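PDB 3PAS: TetR family transcription regulator from Marinobacter aquaeolei, which probably acts as a DNA-binding transcription factor, recognising regulatory DNA through a predicted helix-turn-helix motif. Local coordinates for residues E50-E53 with Q54-A58; V67-A70 with A71-S74; T108-S112 with A113-P117; E118-A121 with R122-R126. All blocks are in the same frame, centred on the assembly; numbering follows the deposited sequence.

Contact 1: residues E50-E53 with Q54-A58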
# COMPACT_ATOMS: atom_id res chain seq x y z
N GLU B 50 -16.94 7.48 26.80
CA GLU B 50 -17.60 8.77 26.99
C GLU B 50 -18.24 9.33 25.74
O GLU B 50 -19.28 10.01 25.81
CB GLU B 50 -16.63 9.80 27.61
CG GLU B 50 -16.20 9.34 29.00
CD GLU B 50 -15.12 10.21 29.64
OE1 GLU B 50 -15.44 11.38 29.89
OE2 GLU B 50 -14.00 9.70 29.93
N ASP B 51 -17.59 9.10 24.62
CA ASP B 51 -18.03 9.62 23.36
C ASP B 51 -17.34 8.82 22.25
O ASP B 51 -16.51 7.94 22.52
CB ASP B 51 -17.69 11.09 23.28
CG ASP B 51 -16.20 11.39 23.52
OD1 ASP B 51 -15.32 10.54 23.42
OD2 ASP B 51 -15.90 12.54 23.83
N LYS B 52 -17.63 9.18 21.01
CA LYS B 52 -17.07 8.49 19.87
C LYS B 52 -15.55 8.58 19.88
O LYS B 52 -14.85 7.58 19.67
CB LYS B 52 -17.64 9.10 18.61
CG LYS B 52 -17.19 8.45 17.33
CD LYS B 52 -17.92 9.04 16.13
CE LYS B 52 -17.33 8.54 14.79
NZ LYS B 52 -17.98 9.12 13.60
N GLU B 53 -15.03 9.76 20.15
CA GLU B 53 -13.59 9.96 20.13
C GLU B 53 -12.87 8.91 20.98
O GLU B 53 -11.89 8.25 20.54
CB GLU B 53 -13.24 11.36 20.63
CG GLU B 53 -11.77 11.52 20.96
CD GLU B 53 -11.37 12.98 21.30
OE1 GLU B 53 -12.24 13.85 21.40
OE2 GLU B 53 -10.17 13.23 21.46
N GLN B 54 -13.33 8.76 22.21
CA GLN B 54 -12.72 7.85 23.15
C GLN B 54 -12.90 6.38 22.76
O GLN B 54 -12.00 5.56 22.96
CB GLN B 54 -13.18 8.11 24.58
CG GLN B 54 -12.94 9.58 25.08
CD GLN B 54 -11.49 10.08 24.88
OE1 GLN B 54 -10.55 9.29 24.87
NE2 GLN B 54 -11.32 11.39 24.69
N LEU B 55 -14.04 6.05 22.17
CA LEU B 55 -14.27 4.68 21.69
C LEU B 55 -13.38 4.31 20.51
O LEU B 55 -12.78 3.24 20.47
CB LEU B 55 -15.73 4.51 21.31
CG LEU B 55 -16.10 3.11 20.78
CD1 LEU B 55 -15.57 1.94 21.66
CD2 LEU B 55 -17.63 3.04 20.64
N LEU B 56 -13.23 5.24 19.58
CA LEU B 56 -12.31 5.04 18.44
C LEU B 56 -10.86 4.83 18.90
O LEU B 56 -10.17 3.96 18.38
CB LEU B 56 -12.40 6.22 17.49
CG LEU B 56 -13.71 6.50 16.75
CD1 LEU B 56 -13.56 7.71 15.78
CD2 LEU B 56 -14.33 5.28 16.00
N LEU B 57 -10.40 5.61 19.87
CA LEU B 57 -9.07 5.46 20.42
C LEU B 57 -8.91 4.13 21.14
O LEU B 57 -7.92 3.43 20.90
CB LEU B 57 -8.72 6.59 21.40
CG LEU B 57 -7.26 6.68 21.87
CD1 LEU B 57 -6.23 6.59 20.70
CD2 LEU B 57 -7.12 7.98 22.67
N ALA B 58 -9.84 3.80 22.03
CA ALA B 58 -9.82 2.52 22.76
C ALA B 58 -9.80 1.33 21.78
O ALA B 58 -9.17 0.29 22.03
CB ALA B 58 -11.04 2.41 23.76
O HOH W 1 -13.21 13.20 24.57

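Contact 2: residues V67-A70 with A71-S74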
# COMPACT_ATOMS: atom_id res chain seq x y z
N VAL B 67 -2.76 -7.41 18.12
CA VAL B 67 -1.77 -7.72 17.11
C VAL B 67 -0.34 -7.66 17.63
O VAL B 67 0.43 -8.58 17.35
CB VAL B 67 -1.90 -6.84 15.85
CG1 VAL B 67 -0.73 -7.07 14.93
CG2 VAL B 67 -3.24 -7.14 15.13
N ILE B 68 0.04 -6.58 18.30
CA ILE B 68 1.42 -6.42 18.83
C ILE B 68 1.74 -7.54 19.80
O ILE B 68 2.82 -8.16 19.72
CB ILE B 68 1.60 -5.06 19.53
CG1 ILE B 68 1.52 -3.95 18.46
CG2 ILE B 68 2.91 -5.04 20.36
CD1 ILE B 68 1.50 -2.53 19.02
N ASP B 69 0.84 -7.82 20.74
CA ASP B 69 1.10 -8.87 21.72
C ASP B 69 1.32 -10.27 21.10
O ASP B 69 2.21 -11.01 21.55
CB ASP B 69 0.02 -8.94 22.79
CG ASP B 69 -0.05 -7.67 23.60
OD1 ASP B 69 0.88 -6.83 23.53
OD2 ASP B 69 -1.08 -7.47 24.28
N ALA B 70 0.50 -10.63 20.11
CA ALA B 70 0.66 -11.88 19.38
C ALA B 70 1.99 -11.90 18.65
O ALA B 70 2.68 -12.92 18.66
CB ALA B 70 -0.49 -12.09 18.36
N ALA B 71 2.34 -10.80 18.01
CA ALA B 71 3.62 -10.69 17.31
C ALA B 71 4.80 -10.82 18.27
O ALA B 71 5.75 -11.53 17.94
CB ALA B 71 3.73 -9.37 16.48
N LEU B 72 4.75 -10.14 19.42
CA LEU B 72 5.83 -10.18 20.43
C LEU B 72 6.02 -11.58 21.01
O LEU B 72 7.15 -12.02 21.27
CB LEU B 72 5.54 -9.22 21.59
CG LEU B 72 5.63 -7.72 21.38
CD1 LEU B 72 5.21 -6.97 22.69
CD2 LEU B 72 7.00 -7.33 20.92
N ASP B 73 4.89 -12.26 21.22
CA ASP B 73 4.89 -13.59 21.76
C ASP B 73 5.61 -14.52 20.78
O ASP B 73 6.47 -15.32 21.16
CB ASP B 73 3.46 -14.05 21.98
CG ASP B 73 3.39 -15.49 22.44
OD1 ASP B 73 3.77 -15.73 23.58
OD2 ASP B 73 2.97 -16.38 21.67
N SER B 74 5.24 -14.41 19.50
CA SER B 74 5.85 -15.27 18.49
C SER B 74 7.33 -14.92 18.30
O SER B 74 8.17 -15.80 18.22
CB SER B 74 5.14 -15.18 17.15
OG SER B 74 3.88 -15.79 17.23
O HOH W 2 1.69 -15.53 19.26

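Contact 3: residues T108-S112 with A113-P117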
# COMPACT_ATOMS: atom_id res chain seq x y z
N THR B 108 -7.10 2.33 8.57
CA THR B 108 -8.01 3.46 8.51
C THR B 108 -7.66 4.50 9.58
O THR B 108 -7.59 5.70 9.28
CB THR B 108 -9.50 3.06 8.70
OG1 THR B 108 -9.87 2.13 7.68
CG2 THR B 108 -10.41 4.30 8.56
N PHE B 109 -7.42 4.04 10.82
CA PHE B 109 -7.11 4.94 11.92
C PHE B 109 -5.80 5.66 11.73
O PHE B 109 -5.73 6.91 11.89
CB PHE B 109 -7.07 4.20 13.26
CG PHE B 109 -7.04 5.10 14.48
CD1 PHE B 109 -5.86 5.66 14.93
CD2 PHE B 109 -8.20 5.34 15.21
CE1 PHE B 109 -5.82 6.48 16.06
CE2 PHE B 109 -8.17 6.17 16.36
CZ PHE B 109 -6.98 6.73 16.77
N THR B 110 -4.73 4.90 11.42
CA THR B 110 -3.40 5.53 11.27
C THR B 110 -3.36 6.53 10.12
O THR B 110 -2.55 7.43 10.16
CB THR B 110 -2.20 4.50 11.10
OG1 THR B 110 -2.39 3.75 9.91
CG2 THR B 110 -2.07 3.57 12.27
N HIS B 111 -4.21 6.38 9.10
CA HIS B 111 -4.27 7.29 7.93
C HIS B 111 -5.37 8.33 8.12
O HIS B 111 -5.86 8.86 7.14
CB HIS B 111 -4.61 6.54 6.62
CG HIS B 111 -3.48 5.76 6.01
ND1 HIS B 111 -2.55 6.34 5.18
CD2 HIS B 111 -3.19 4.44 6.05
CE1 HIS B 111 -1.70 5.41 4.76
NE2 HIS B 111 -2.07 4.25 5.28
N SER B 112 -5.79 8.58 9.35
CA SER B 112 -6.84 9.56 9.65
C SER B 112 -6.27 10.65 10.55
O SER B 112 -5.21 10.50 11.19
CB SER B 112 -8.01 8.91 10.40
OG SER B 112 -7.65 8.71 11.77
N ALA B 113 -7.03 11.74 10.64
CA ALA B 113 -6.72 12.84 11.55
C ALA B 113 -6.78 12.45 13.02
O ALA B 113 -6.30 13.22 13.85
CB ALA B 113 -7.66 14.02 11.29
N TRP B 114 -7.36 11.29 13.38
CA TRP B 114 -7.32 10.83 14.78
C TRP B 114 -5.93 10.42 15.23
O TRP B 114 -5.68 10.27 16.42
CB TRP B 114 -8.26 9.62 15.03
CG TRP B 114 -9.67 9.91 14.78
CD1 TRP B 114 -10.41 9.46 13.76
CD2 TRP B 114 -10.52 10.72 15.58
NE1 TRP B 114 -11.69 9.97 13.83
CE2 TRP B 114 -11.77 10.75 14.95
CE3 TRP B 114 -10.32 11.46 16.75
CZ2 TRP B 114 -12.85 11.49 15.46
CZ3 TRP B 114 -11.38 12.18 17.26
CH2 TRP B 114 -12.64 12.18 16.62
N MSE B 115 -5.05 10.15 14.28
CA MSE B 115 -3.73 9.64 14.59
C MSE B 115 -2.81 10.79 15.01
O MSE B 115 -2.86 11.87 14.43
CB MSE B 115 -3.13 8.89 13.37
CG MSE B 115 -1.81 8.21 13.65
SE MSE B 115 -2.02 6.76 14.92
CE MSE B 115 -0.16 6.09 14.81
N THR B 116 -2.00 10.55 16.03
CA THR B 116 -1.05 11.53 16.52
C THR B 116 0.31 10.84 16.80
O THR B 116 0.36 9.62 17.03
CB THR B 116 -1.52 12.19 17.82
OG1 THR B 116 -1.47 11.24 18.89
CG2 THR B 116 -2.97 12.81 17.71
N PRO B 117 1.40 11.63 16.82
CA PRO B 117 2.71 11.08 17.21
C PRO B 117 2.74 10.42 18.59
O PRO B 117 3.49 9.47 18.79
CB PRO B 117 3.62 12.32 17.21
CG PRO B 117 2.97 13.25 16.20
CD PRO B 117 1.50 13.04 16.37

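Contact 4: residues E118-A121 with R122-R126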
# COMPACT_ATOMS: atom_id res chain seq x y z
N GLU B 118 1.95 10.92 19.53
CA GLU B 118 1.87 10.34 20.87
C GLU B 118 1.28 8.90 20.83
O GLU B 118 1.69 8.02 21.58
CB GLU B 118 0.97 11.23 21.73
CG GLU B 118 0.77 10.83 23.23
CD GLU B 118 -0.61 11.27 23.78
OE1 GLU B 118 -1.63 10.72 23.30
OE2 GLU B 118 -0.68 12.16 24.68
N ILE B 119 0.27 8.69 19.99
CA ILE B 119 -0.36 7.37 19.85
C ILE B 119 0.68 6.39 19.25
O ILE B 119 0.89 5.30 19.79
CB ILE B 119 -1.64 7.44 19.03
CG1 ILE B 119 -2.70 8.27 19.80
CG2 ILE B 119 -2.18 6.01 18.73
CD1 ILE B 119 -3.89 8.67 18.96
N GLN B 120 1.31 6.83 18.17
CA GLN B 120 2.43 6.15 17.51
C GLN B 120 3.46 5.73 18.52
O GLN B 120 3.80 4.56 18.58
CB GLN B 120 3.10 7.11 16.54
CG GLN B 120 4.38 6.62 15.89
CD GLN B 120 4.18 6.30 14.45
OE1 GLN B 120 3.17 5.71 14.05
NE2 GLN B 120 5.14 6.73 13.63
N ALA B 121 3.91 6.67 19.34
CA ALA B 121 4.93 6.42 20.36
C ALA B 121 4.47 5.36 21.35
O ALA B 121 5.27 4.47 21.74
CB ALA B 121 5.29 7.72 21.12
N ARG B 122 3.20 5.43 21.75
CA ARG B 122 2.66 4.43 22.69
C ARG B 122 2.74 2.99 22.09
O ARG B 122 3.09 2.05 22.77
CB ARG B 122 1.22 4.79 23.09
CG ARG B 122 0.56 3.84 24.11
CD ARG B 122 -0.04 2.59 23.43
NE ARG B 122 -1.02 1.89 24.26
CZ ARG B 122 -1.59 0.72 23.96
NH1 ARG B 122 -1.28 0.08 22.85
NH2 ARG B 122 -2.46 0.19 24.81
N ASN B 123 2.36 2.84 20.83
CA ASN B 123 2.49 1.54 20.14
C ASN B 123 3.98 1.08 19.99
O ASN B 123 4.30 -0.10 20.20
CB ASN B 123 1.81 1.60 18.78
CG ASN B 123 0.31 1.30 18.86
OD1 ASN B 123 -0.23 1.10 19.94
ND2 ASN B 123 -0.35 1.20 17.69
N GLU B 124 4.86 2.01 19.63
CA GLU B 124 6.31 1.71 19.54
C GLU B 124 6.85 1.25 20.91
O GLU B 124 7.64 0.29 21.01
CB GLU B 124 7.08 2.91 18.98
CG GLU B 124 6.72 3.17 17.51
CD GLU B 124 7.41 4.39 16.86
OE1 GLU B 124 7.90 5.28 17.56
OE2 GLU B 124 7.43 4.44 15.61
N SER B 125 6.39 1.92 21.97
CA SER B 125 6.71 1.52 23.31
C SER B 125 6.26 0.10 23.69
O SER B 125 7.02 -0.65 24.30
CB SER B 125 6.11 2.51 24.29
OG SER B 125 6.55 2.20 25.57
N ARG B 126 5.02 -0.26 23.36
CA ARG B 126 4.55 -1.63 23.64
C ARG B 126 5.37 -2.66 22.83
O ARG B 126 5.67 -3.78 23.31
CB ARG B 126 3.09 -1.76 23.26
CG ARG B 126 2.44 -3.02 23.83
CD ARG B 126 0.98 -2.98 23.63
NE ARG B 126 0.29 -4.07 24.29
CZ ARG B 126 -0.33 -4.01 25.47
NH1 ARG B 126 -0.33 -2.91 26.22
NH2 ARG B 126 -0.95 -5.07 25.92

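Contact 1: residues E50-E53 with Q54-A58
The side-chain amide of Gln54 has CG and CD of Glu53 beneath one of its faces, at the NE2 end, with the Glu53 carboxylate turned 22° from it; the Asp51 carboxylate crosses the Gln54 chain with OD1 beside CG. This cluster surrounds the N-cap of helix 52-76, the long helix that follows the predicted helix-turn-helix. Asp51 is the cap residue. With its CG tucked in over its own backbone (chi1 55°), OD1 swings back over the first turn and accepts from Gln54 N at 2.9 Å, a nearly straight bond of 164°. A water placed to donate to the other oxygen, OD2, at 2.9 Å accepts from Gln54 NE2; Glu53 OE1 is at best a weak third partner. An alanine in place of Asp51 would probably leave Gln54 N without its capping acceptor and this water without one of its holds. Asp51 O takes Leu55 N at 3.1 Å to begin the regular helical bonding. The extended Lys52 chain passes at a slant across Leu56 and reaches past it, NZ donating to the backbone carbonyls of Thr29 and Phe26 and so tying the helix start to the turn leading into helix 31-37. Leu55 and Leu56 face inward onto helix 5-24. Under the lysine stem, CD1 of Leu56 touches Lys52 CE at 4.0 Å.

Contact 2: residues V67-A70 with A71-S74
Ile68 and Leu72 lie side by side, one turn apart in the last turns of helix 52-76, and form an i/i+4 apolar ridge. In Ile68 the first torsion is -68°, which puts CG1 beside the backbone N and leaves CG2 anti to it, leaning along the helix toward Leu72. The leucine has its CG anti to the carbonyl carbon (chi1 -71°), bringing CG within 3.3 Å of Ile68 O and CD1 within 3.8 Å of Ile68 CG2. The ridge meets helix 117-126, where Ile68 packs on Asn123 and Arg126. Asp69 sends its carboxylate to the same helix: OD2 makes a salt bridge with Arg126. Round the other side Ala70 and Ala71, having nothing beyond CB, let helix 81-98 come close through Thr91, Ile95 and Gln88; a propanediol, probably from the crystallisation liquor, sits near Ala70. Asp73 has CG opposite its backbone N (chi1 175°), and OD1 salt-bridges Arg77. Ala70 O receives Ser74 N at 3.1 Å. A water donates to Ala70 O and Asp73 OD2, each at 2.9 Å, and accepts at 3.0 Å from Ser74 OG, which in one of its two conformers also bonds to Thr91 OG1.

Contact 3: residues T108-S112 with A113-P117
Ser112 to Met115 form a type I beta turn just after helix 100-110 ends, closed by Met115 N reaching Ser112 O at 3.1 Å from above the carbonyl plane. The Ser112 hydroxyl ties this turn to the last turn of the helix. OG, flanked by both backbone branches of its residue (chi1 77°), donates to Phe109 O at 2.6 Å and accepts from Trp114 N at 3.1 Å, the second bond bent to 139°; it closes an ST turn inside the beta turn. Phe109 O also takes Ser112 N, so two donors of one residue grip it. A valine in place of Ser112 would probably leave Trp114 N without this acceptor and let the turn shift against the helix end. The Phe109 ring is then covered from the loop side. Trp114 CB sits over one face, nearer the CZ side than the middle, in a CH-pi contact 4.0 Å from the ring centroid, whereas the indole itself is displaced and shares little area with the phenyl ring. Met115, a selenomethionine, bends at chi2 (66°) and brings SE to the ring edge, in plane, 4.0 Å from Phe109 CE1: a Met-aromatic contact. Its CE ends beside Thr110 CG2 at 4.1 Å. The turn thus bridges helix 100-110 to helix 117-126, whose start is capped by Thr116 OG1 on Ile119 N. Phe109 stacks on Phe60 and touches Leu57 of helix 52-76, while Trp114 meets Phe26 edge-to-face.

Contact 4: residues E118-A121 with R122-R126
Helix 117-126 is a short, largely exposed helix in the probable regulatory part of the TetR fold, and here its successive turns meet through Gln120 with Glu124 and through the regular backbone bonds. Glu118 O, Ile119 O and Gln120 O each accept, at 3.0 Å, from Arg122 N, Asn123 N and Glu124 N respectively; Ala121 O and Ser125 N are a little closer, at 2.8 Å. On the outer side Gln120 and Glu124 pass one over the other. The glutamine has CG swung opposite the backbone N (chi1 173°) and a chain bent at chi2 (109°), and Glu124 OE2 lies 3.8 Å from both CG and NE2 of Gln120. That separation is too long for a hydrogen bond, so this is loose packing of polar chains; the amide and carboxylate planes are 33° apart. The inward side is more closely held. Arg122 bends at chi2 and reaches out toward helix 52-76, NH1 donating to Asn123 OD1 at 3.3 Å nearly in line with the carbonyl. The same NH1 makes a salt bridge with Asp65, and the guanidinium also has a cation-pi contact with Tyr61. Asn123 in turn donates from ND2 to Ser64 OG, so its amide is fixed at both ends. With Ile119 lying on Leu57, Phe60 and Tyr61, and Asn123 on Phe60, this inner face is laid against helix 52-76: apolar at its beginning, then polar and charged farther along.

Overall arrangement
Helix 52-76 carries contacts 1 and 2, whose centres lie about 24 Å apart; contact 3 packs on contact 1, while contact 4 touches both, reaching contact 1 through Ile119 on Leu57. Contact 1 is partly buried. Its Leu56 and the aliphatic CG of Glu53 meet Trp114, and Leu57 meets Phe109, so that the helix start following the predicted helix-turn-helix is joined to the C-terminal part. Contacts 2, 3 and 4 are surface contacts. Contact 3 runs directly into contact 4, with Ile119 near Phe109 and Met115 near Gln120. Contacts 2 and 4 are joined by charge as well as by packing. Capping and aromatic chemistry thus marks contacts 1 and 3; contacts 2 and 4, within helices, rely on regular helical bonding, with ion pairs to neighbouring elements.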